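Local coordinates for protein DYNE8 (PDB 4AMM) that probably loads the acyl building block as the acyltransferase domain of the iterative polyketide synthase in enediyne (dynemicin) biosynthesis, at residues A157-R160 with W161-L165; L177-L180 with A181-W185. All coordinates share one frame; numbering follows the deposited sequence.

Contact 1 (A157-R160 with W161-L165); sequences AGIR and WLDRL
Ile159 and Asp163, one helical turn apart, run side by side in the same direction. The methyl CG2 of Ile159 lies 3.9 Å from OD2 of Asp163, a methyl resting beside a carboxylate oxygen. For Asp163, chi1 of -69° sets CG beside its own backbone N and folds the carboxylate back over the preceding turn, where CG comes 3.2 Å from Ile159 O. That carbonyl already accepts the N-H of Asp163, at 2.8 Å from Asp163 N. Arg160 also reaches back along the helix: its chain bends at chi3 (-53°), which lays one guanidinium face over Ala157 CA. Trp161 swings its indole forward, and Leu165 CD1 sits 3.5 Å above one face of the ring, offset toward the rim. Leu162 CG lies 3.5 Å from Gly158 O, which also accepts the Leu162 N-H. This part of helix 144-165 packs against the parallel sheet through Phe103 and Leu101 of strand 99-103. Helix 376-387 covers another flank, where Met378 and Leu385 touch Trp161 and Leu162, and indole NE1 is hydrogen-bonded to Thr382 OG1.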
ATOM      1  N   ALA A 157       5.748   7.039 -10.173  1.00 13.54           N
ATOM      2  CA  ALA A 157       5.986   8.395  -9.605  1.00 13.56           C
ATOM      3  C   ALA A 157       6.312   8.257  -8.147  1.00 15.06           C
ATOM      4  O   ALA A 157       7.258   8.940  -7.652  1.00 14.52           O
ATOM      5  CB  ALA A 157       4.775   9.263  -9.793  1.00 14.42           C
ATOM      6  N   GLY A 158       5.644   7.387  -7.391  1.00 13.61           N
ATOM      7  CA  GLY A 158       6.090   7.159  -5.995  1.00 11.70           C
ATOM      8  C   GLY A 158       7.477   6.580  -5.911  1.00 11.42           C
ATOM      9  O   GLY A 158       8.164   6.978  -4.957  1.00 12.12           O
ATOM     10  N   ILE A 159       7.886   5.679  -6.798  1.00 12.03           N
ATOM     11  CA  ILE A 159       9.258   5.204  -6.736  1.00 12.33           C
ATOM     12  C   ILE A 159      10.205   6.387  -7.025  1.00 12.92           C
ATOM     13  O   ILE A 159      11.256   6.470  -6.354  1.00 13.40           O
ATOM     14  CB  ILE A 159       9.425   4.108  -7.758  1.00 11.88           C
ATOM     15  CG1 ILE A 159       8.643   2.848  -7.301  1.00 13.52           C
ATOM     16  CG2 ILE A 159      10.920   3.782  -7.979  1.00 13.32           C
ATOM     17  CD1 ILE A 159       8.432   1.809  -8.409  1.00 14.87           C
ATOM     18  N   ARG A 160       9.912   7.261  -7.928  1.00 12.49           N
ATOM     19  CA  ARG A 160      10.772   8.464  -8.181  1.00 11.93           C
ATOM     20  C   ARG A 160      10.828   9.287  -6.897  1.00 12.80           C
ATOM     21  O   ARG A 160      11.975   9.814  -6.631  1.00 14.64           O
ATOM     22  CB  ARG A 160      10.200   9.300  -9.264  1.00 13.85           C
ATOM     23  CG  ARG A 160      10.415   8.599 -10.667  1.00 14.51           C
ATOM     24  CD  ARG A 160      10.188   9.578 -11.852  1.00 19.18           C
ATOM     25  NE  ARG A 160       8.906  10.276 -11.822  1.00 19.00           N
ATOM     26  CZ  ARG A 160       7.740   9.881 -12.390  1.00 21.96           C
ATOM     27  NH1 ARG A 160       7.649   8.714 -12.945  1.00 22.45           N
ATOM     28  NH2 ARG A 160       6.663  10.651 -12.332  1.00 27.84           N
ATOM     29  N   TRP A 161       9.783   9.396  -6.091  1.00 12.16           N
ATOM     30  CA  TRP A 161       9.899  10.128  -4.803  1.00 12.35           C
ATOM     31  C   TRP A 161      10.782   9.408  -3.854  1.00 12.56           C
ATOM     32  O   TRP A 161      11.663  10.027  -3.197  1.00 11.20           O
ATOM     33  CB  TRP A 161       8.454  10.291  -4.249  1.00 11.93           C
ATOM     34  CG  TRP A 161       8.316  10.994  -2.895  1.00 12.13           C
ATOM     35  CD1 TRP A 161       7.930  10.432  -1.748  1.00 13.50           C
ATOM     36  CD2 TRP A 161       8.609  12.349  -2.662  1.00 12.63           C
ATOM     37  NE1 TRP A 161       7.927  11.403  -0.752  1.00 12.97           N
ATOM     38  CE2 TRP A 161       8.339  12.583  -1.297  1.00 12.75           C
ATOM     39  CE3 TRP A 161       9.025  13.404  -3.471  1.00 13.56           C
ATOM     40  CZ2 TRP A 161       8.510  13.867  -0.692  1.00 15.78           C
ATOM     41  CZ3 TRP A 161       9.178  14.719  -2.852  1.00 14.32           C
ATOM     42  CH2 TRP A 161       8.890  14.889  -1.476  1.00 14.05           C
ATOM     43  N   LEU A 162      10.627   8.108  -3.708  1.00 10.99           N
ATOM     44  CA  LEU A 162      11.568   7.341  -2.856  1.00 11.85           C
ATOM     45  C   LEU A 162      12.996   7.504  -3.342  1.00 12.84           C
ATOM     46  O   LEU A 162      13.944   7.623  -2.487  1.00 13.53           O
ATOM     47  CB  LEU A 162      11.277   5.799  -2.827  1.00 14.13           C
ATOM     48  CG  LEU A 162       9.881   5.468  -2.340  1.00 14.57           C
ATOM     49  CD1 LEU A 162       9.667   3.954  -2.492  1.00 19.24           C
ATOM     50  CD2 LEU A 162       9.668   5.868  -0.875  1.00 15.59           C
ATOM     51  N   ASP A 163      13.217   7.485  -4.645  1.00 12.54           N
ATOM     52  CA  ASP A 163      14.601   7.685  -5.180  1.00 13.55           C
ATOM     53  C   ASP A 163      15.105   9.123  -4.861  1.00 11.72           C
ATOM     54  O   ASP A 163      16.296   9.221  -4.401  1.00 13.25           O
ATOM     55  CB  ASP A 163      14.600   7.551  -6.697  1.00 15.28           C
ATOM     56  CG  ASP A 163      14.327   6.139  -7.220  1.00 20.00           C
ATOM     57  OD1 ASP A 163      14.541   5.142  -6.491  1.00 24.45           O
ATOM     58  OD2 ASP A 163      13.979   6.175  -8.459  1.00 23.66           O
ATOM     59  N   ARG A 164      14.278  10.124  -4.945  1.00 11.57           N
ATOM     60  CA  ARG A 164      14.707  11.511  -4.628  1.00 11.94           C
ATOM     61  C   ARG A 164      15.097  11.522  -3.132  1.00 12.84           C
ATOM     62  O   ARG A 164      16.044  12.264  -2.790  1.00 12.97           O
ATOM     63  CB  ARG A 164      13.583  12.487  -4.895  1.00 12.85           C
ATOM     64  CG  ARG A 164      13.941  13.950  -4.581  1.00 14.50           C
ATOM     65  CD  ARG A 164      12.912  14.848  -5.140  1.00 16.17           C
ATOM     66  NE  ARG A 164      13.419  16.177  -4.871  1.00 19.93           N
ATOM     67  CZ  ARG A 164      12.905  17.272  -5.336  1.00 21.41           C
ATOM     68  NH1 ARG A 164      11.779  17.191  -6.059  1.00 25.51           N
ATOM     69  NH2 ARG A 164      13.464  18.445  -5.048  1.00 20.82           N
ATOM     70  N   LEU A 165      14.430  10.771  -2.272  1.00 11.55           N
ATOM     71  CA  LEU A 165      14.705  10.762  -0.826  1.00 12.19           C
ATOM     72  C   LEU A 165      15.823   9.857  -0.444  1.00 12.00           C
ATOM     73  O   LEU A 165      16.239   9.855   0.720  1.00 13.03           O
ATOM     74  CB  LEU A 165      13.423  10.350  -0.060  1.00 12.33           C
ATOM     75  CG  LEU A 165      12.249  11.326  -0.082  1.00 15.35           C
ATOM     76  CD1 LEU A 165      11.094  10.549   0.456  1.00 16.42           C
ATOM     77  CD2 LEU A 165      12.507  12.518   0.755  1.00 18.67           C
TER

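Contact 2 (L177-L180 with A181-W185); sequences LGEL and AALSW
In Leu183, chi1 of -76° puts CG beside the backbone N and leans the side chain back over the previous turn, so that CG lies 3.3 Å from Glu179 O. Glu179 itself has CG opposite its own N (chi1 -169°), and this CG meets Leu183 CD1 at 4.3 Å, a loose aliphatic touch. The turn belongs to helix 178-185, which leads on from a GxSxG sequence that ends at Gly178 and is consistent with a nucleophile elbow, as in other acyltransferases of this family. Gly178 O receives two N-H groups: Ala182 N in the carbonyl plane at 2.9 Å, and Ala181 N in a weak bond bent to 120°. The methyls of Ala181 and Ala182 both touch Phe103 of strand 99-103, and Ile152 and Ser155 of helix 144-165 also touch Ala181. Leu180 faces Leu197 and Arg201 of helix 191-206. The buried carboxylate of Glu179 is held by two hydrogen bonds, OE2 to Ser307 OG and OE1 to Thr308 N, which fix its rotation. Farther along, the indole of Trp185 presents its edge to Ala182 O, which lies in the plane of the ring.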
ATOM      1  N   LEU A 177      -1.486  -6.587  -9.780  1.00 11.55           N
ATOM      2  CA  LEU A 177      -0.841  -5.601 -10.611  1.00 13.07           C
ATOM      3  C   LEU A 177       0.402  -4.987  -9.957  1.00 11.73           C
ATOM      4  O   LEU A 177       1.404  -4.676 -10.636  1.00 12.94           O
ATOM      5  CB  LEU A 177      -1.853  -4.472 -10.955  1.00 12.65           C
ATOM      6  CG  LEU A 177      -1.303  -3.269 -11.708  1.00 13.68           C
ATOM      7  CD1 LEU A 177      -0.773  -3.668 -13.115  1.00 15.30           C
ATOM      8  CD2 LEU A 177      -2.383  -2.223 -11.774  1.00 14.30           C
ATOM      9  N   GLY A 178       0.287  -4.696  -8.658  1.00 11.95           N
ATOM     10  CA  GLY A 178       1.434  -4.041  -7.974  1.00 11.65           C
ATOM     11  C   GLY A 178       2.710  -4.855  -8.006  1.00 11.81           C
ATOM     12  O   GLY A 178       3.766  -4.222  -7.788  1.00 11.71           O
ATOM     13  N   GLU A 179       2.663  -6.149  -8.226  1.00 11.51           N
ATOM     14  CA  GLU A 179       3.938  -6.902  -8.310  1.00 10.41           C
ATOM     15  C   GLU A 179       4.754  -6.333  -9.454  1.00 14.01           C
ATOM     16  O   GLU A 179       5.980  -6.395  -9.395  1.00 14.23           O
ATOM     17  CB  GLU A 179       3.637  -8.358  -8.507  1.00 12.68           C
ATOM     18  CG  GLU A 179       4.927  -9.244  -8.327  1.00 14.67           C
ATOM     19  CD  GLU A 179       4.679 -10.464  -7.487  1.00 16.55           C
ATOM     20  OE1 GLU A 179       3.893 -10.436  -6.517  1.00 15.91           O
ATOM     21  OE2 GLU A 179       5.349 -11.530  -7.715  1.00 15.75           O
ATOM     22  N   LEU A 180       4.177  -5.850 -10.521  1.00 12.43           N
ATOM     23  CA  LEU A 180       4.932  -5.178 -11.621  1.00 13.15           C
ATOM     24  C   LEU A 180       5.715  -3.976 -11.125  1.00 14.19           C
ATOM     25  O   LEU A 180       6.927  -3.839 -11.449  1.00 14.67           O
ATOM     26  CB  LEU A 180       4.067  -4.713 -12.797  1.00 14.68           C
ATOM     27  CG  LEU A 180       3.631  -5.816 -13.740  1.00 17.75           C
ATOM     28  CD1 LEU A 180       2.708  -6.871 -13.070  1.00 17.54           C
ATOM     29  CD2 LEU A 180       2.901  -5.136 -14.907  1.00 17.47           C
ATOM     30  N   ALA A 181       5.127  -3.157 -10.276  1.00 12.97           N
ATOM     31  CA  ALA A 181       5.801  -1.971  -9.747  1.00 12.87           C
ATOM     32  C   ALA A 181       6.842  -2.455  -8.745  1.00 13.04           C
ATOM     33  O   ALA A 181       7.965  -1.829  -8.707  1.00 14.08           O
ATOM     34  CB  ALA A 181       4.800  -1.058  -9.077  1.00 14.71           C
ATOM     35  N   ALA A 182       6.585  -3.465  -7.920  1.00 11.93           N
ATOM     36  CA  ALA A 182       7.578  -3.965  -6.978  1.00 12.98           C
ATOM     37  C   ALA A 182       8.812  -4.450  -7.756  1.00 13.66           C
ATOM     38  O   ALA A 182       9.966  -4.177  -7.297  1.00 15.50           O
ATOM     39  CB  ALA A 182       7.006  -5.053  -6.064  1.00 13.48           C
ATOM     40  N   LEU A 183       8.613  -5.188  -8.831  1.00 13.23           N
ATOM     41  CA  LEU A 183       9.761  -5.678  -9.630  1.00 13.66           C
ATOM     42  C   LEU A 183      10.485  -4.507 -10.216  1.00 16.03           C
ATOM     43  O   LEU A 183      11.734  -4.562 -10.299  1.00 16.92           O
ATOM     44  CB  LEU A 183       9.200  -6.582 -10.741  1.00 14.24           C
ATOM     45  CG  LEU A 183       8.799  -7.947 -10.203  1.00 16.00           C
ATOM     46  CD1 LEU A 183       8.037  -8.773 -11.214  1.00 18.88           C
ATOM     47  CD2 LEU A 183      10.020  -8.828  -9.741  1.00 17.85           C
ATOM     48  N   SER A 184       9.831  -3.437 -10.642  1.00 14.04           N
ATOM     49  CA  SER A 184      10.507  -2.263 -11.222  1.00 14.80           C
ATOM     50  C   SER A 184      11.347  -1.605 -10.131  1.00 15.10           C
ATOM     51  O   SER A 184      12.547  -1.292 -10.320  1.00 17.09           O
ATOM     52  CB  SER A 184       9.537  -1.268 -11.864  1.00 15.50           C
ATOM     53  OG  SER A 184      10.281  -0.282 -12.582  1.00 17.95           O
ATOM     54  N   TRP A 185      10.768  -1.430  -8.955  1.00 16.10           N
ATOM     55  CA  TRP A 185      11.535  -0.887  -7.825  1.00 15.46           C
ATOM     56  C   TRP A 185      12.763  -1.714  -7.525  1.00 16.11           C
ATOM     57  O   TRP A 185      13.845  -1.132  -7.181  1.00 17.16           O
ATOM     58  CB  TRP A 185      10.598  -0.831  -6.568  1.00 14.31           C
ATOM     59  CG  TRP A 185      11.341  -0.552  -5.237  1.00 14.69           C
ATOM     60  CD1 TRP A 185      11.731   0.677  -4.757  1.00 17.09           C
ATOM     61  CD2 TRP A 185      11.819  -1.551  -4.332  1.00 14.88           C
ATOM     62  NE1 TRP A 185      12.498   0.489  -3.602  1.00 15.63           N
ATOM     63  CE2 TRP A 185      12.486  -0.836  -3.280  1.00 14.04           C
ATOM     64  CE3 TRP A 185      11.679  -2.950  -4.242  1.00 14.80           C
ATOM     65  CZ2 TRP A 185      13.074  -1.475  -2.220  1.00 14.81           C
ATOM     66  CZ3 TRP A 185      12.234  -3.582  -3.113  1.00 16.21           C
ATOM     67  CH2 TRP A 185      12.920  -2.829  -2.132  1.00 16.70           C
TER

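Overall arrangement
Contacts 1 and 2 lie in series along the chain, on helices 144-165 and 178-185, and their centres are about 14 Å apart. Both helices pack against strand 99-103 and share Phe103 and Leu101 as neighbours. They meet directly where Ile159 CD1 packs 3.7 Å from Ala181 O and 3.9 Å from Trp185 CB. Contact 2 is buried, lined by alanines and leucines, and its one carboxylate is buried and hydrogen-bonded to other parts of the chain. Contact 1 is only partly buried: its Arg160, Asp163 and Arg164 are exposed, while Gly158 and Leu162 are buried. The difference fits their places: contact 2 lies next to the putative elbow, whereas contact 1 carries charged side chains on its exposed flank.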